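Local coordinates for oxidoreductase, 2OG-Fe oxygenase family protein, putative, expressed (Oryza sativa subsp. japonica, PDB 5XOI) that probably acts as an iron- and 2-oxoglutarate-dependent dioxygenase of the AlkB family, this chain being its 2OG-Fe(II) oxygenase domain, at residues A[164-169]-A[178-183]. Numbering follows the deposited sequence.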
# COMPACT_ATOMS: atom_id res chain seq x y z
N ALA A 164 -11.09 -3.07 -2.41
CA ALA A 164 -10.41 -3.31 -3.68
C ALA A 164 -10.33 -4.81 -3.93
O ALA A 164 -10.09 -5.58 -3.01
CB ALA A 164 -9.00 -2.74 -3.67
N GLU A 165 -10.53 -5.21 -5.19
CA GLU A 165 -10.17 -6.54 -5.65
C GLU A 165 -8.70 -6.48 -6.06
O GLU A 165 -8.35 -5.77 -7.02
CB GLU A 165 -11.08 -6.98 -6.80
CG GLU A 165 -12.54 -7.12 -6.36
CD GLU A 165 -13.49 -7.60 -7.45
OE1 GLU A 165 -13.04 -8.31 -8.38
OE2 GLU A 165 -14.69 -7.28 -7.37
N PHE A 166 -7.83 -7.17 -5.32
CA PHE A 166 -6.38 -7.05 -5.44
C PHE A 166 -5.84 -8.31 -6.11
O PHE A 166 -6.11 -9.42 -5.65
CB PHE A 166 -5.75 -6.84 -4.06
CG PHE A 166 -4.25 -6.64 -4.07
CD1 PHE A 166 -3.69 -5.39 -4.33
CD2 PHE A 166 -3.39 -7.70 -3.75
CE1 PHE A 166 -2.32 -5.20 -4.31
CE2 PHE A 166 -2.01 -7.51 -3.73
CZ PHE A 166 -1.48 -6.26 -4.01
N LEU A 167 -5.10 -8.14 -7.21
CA LEU A 167 -4.53 -9.26 -7.94
C LEU A 167 -3.07 -9.42 -7.56
O LEU A 167 -2.37 -8.43 -7.35
CB LEU A 167 -4.64 -9.05 -9.45
CG LEU A 167 -5.91 -9.44 -10.22
CD1 LEU A 167 -7.18 -9.22 -9.43
CD2 LEU A 167 -5.95 -8.69 -11.54
N TYR A 168 -2.60 -10.67 -7.49
CA TYR A 168 -1.18 -10.89 -7.25
C TYR A 168 -0.73 -12.22 -7.85
O TYR A 168 -1.50 -13.18 -7.92
CB TYR A 168 -0.84 -10.87 -5.74
CG TYR A 168 -1.60 -11.87 -4.90
CD1 TYR A 168 -2.90 -11.60 -4.46
CD2 TYR A 168 -1.00 -13.07 -4.52
CE1 TYR A 168 -3.59 -12.53 -3.67
CE2 TYR A 168 -1.69 -14.00 -3.73
CZ TYR A 168 -2.97 -13.72 -3.32
OH TYR A 168 -3.64 -14.66 -2.54
N GLY A 169 0.52 -12.25 -8.29
CA GLY A 169 1.05 -13.45 -8.90
C GLY A 169 2.50 -13.26 -9.29
O GLY A 169 3.12 -12.24 -8.97
N SER A 178 -3.76 -14.58 -8.58
CA SER A 178 -4.74 -14.84 -7.53
C SER A 178 -5.44 -13.53 -7.16
O SER A 178 -4.95 -12.45 -7.47
CB SER A 178 -4.06 -15.43 -6.29
OG SER A 178 -3.40 -16.65 -6.58
N LYS A 179 -6.59 -13.65 -6.49
CA LYS A 179 -7.37 -12.49 -6.07
C LYS A 179 -7.63 -12.54 -4.56
O LYS A 179 -7.97 -13.60 -4.02
CB LYS A 179 -8.73 -12.40 -6.80
CG LYS A 179 -8.69 -12.56 -8.32
CD LYS A 179 -10.10 -12.76 -8.89
CE LYS A 179 -10.07 -13.10 -10.38
NZ LYS A 179 -11.42 -13.48 -10.89
N VAL A 180 -7.49 -11.40 -3.90
CA VAL A 180 -7.95 -11.23 -2.52
C VAL A 180 -8.62 -9.87 -2.41
O VAL A 180 -8.20 -8.90 -3.04
CB VAL A 180 -6.80 -11.36 -1.49
CG1 VAL A 180 -5.76 -10.24 -1.66
CG2 VAL A 180 -7.35 -11.38 -0.07
N ASP A 181 -9.69 -9.80 -1.61
CA ASP A 181 -10.32 -8.52 -1.34
C ASP A 181 -9.58 -7.79 -0.22
O ASP A 181 -9.35 -8.36 0.86
CB ASP A 181 -11.78 -8.69 -0.95
CG ASP A 181 -12.67 -9.06 -2.12
OD1 ASP A 181 -12.23 -9.02 -3.29
OD2 ASP A 181 -13.84 -9.39 -1.86
N LEU A 182 -9.24 -6.54 -0.47
CA LEU A 182 -8.65 -5.67 0.54
C LEU A 182 -9.75 -4.72 1.00
O LEU A 182 -10.17 -3.83 0.24
CB LEU A 182 -7.44 -4.92 0.00
CG LEU A 182 -6.30 -5.80 -0.52
CD1 LEU A 182 -5.17 -4.94 -1.09
CD2 LEU A 182 -5.76 -6.69 0.59
N GLU A 183 -10.24 -4.93 2.22
CA GLU A 183 -11.35 -4.18 2.79
C GLU A 183 -10.82 -3.08 3.69
O GLU A 183 -9.66 -3.10 4.10
CB GLU A 183 -12.28 -5.09 3.60
CG GLU A 183 -12.77 -6.32 2.86
CD GLU A 183 -13.68 -7.17 3.73
OE1 GLU A 183 -14.91 -7.13 3.54
OE2 GLU A 183 -13.16 -7.87 4.62
O HOH W 1 -6.31 -15.65 -2.88
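Tyr168 lays its ring across the neighbouring strand, over Ser178 and up against Val180. Its CG sits between the backbone N and the carbonyl carbon (chi1 58°), which swings the ring over strand 178-182 instead of along its own strand. Ser178 CB then bulges into one face, a CH-pi contact 3.9 Å from the centroid of the Tyr168 ring and set toward the rim. Next along, the knob is Val180 CG1, which reaches Tyr168 CE1 at 3.7 Å and also meets Phe166 CD2, filling the notch between the two rings. Beyond the ring, Tyr168 OH shares a water with Lys179 O, linking the phenol to the backbone of the opposite strand. A leucine in place of Tyr168 would probably leave Ser178 CB without its aromatic cover and the water without its hydroxyl partner. Phe166 turns the other way, its CG anti to the backbone N (chi1 -178°), and Leu182 CD1 tucks in at its base, 3.6 Å from Phe166 CG. The two strands form an antiparallel beta hairpin at the edge of the four-stranded sheet of the double-stranded beta-helix, the jelly-roll core of these oxygenases. On the face carrying Ala164, Phe166, Tyr168, Ser178, Val180 and Leu182, Phe166 lies against His199, a ligand of the manganese ion, and the face packs on Met13 and Leu15 of strand 13-16. Six backbone hydrogen bonds join Ala164 to Leu182, Phe166 to Val180 and Tyr168 to Ser178, the shortest being Ser178 N to Tyr168 O at 2.7 Å. On the other face, Leu167 CD1 rests beside Lys179 CG at 3.8 Å, the two side chains pointing the same way. Glu165 CG lies alongside Asp181 OD1 at 3.6 Å, while the Glu165 carboxylate goes on to a salt bridge with Lys205 of strand 198-205.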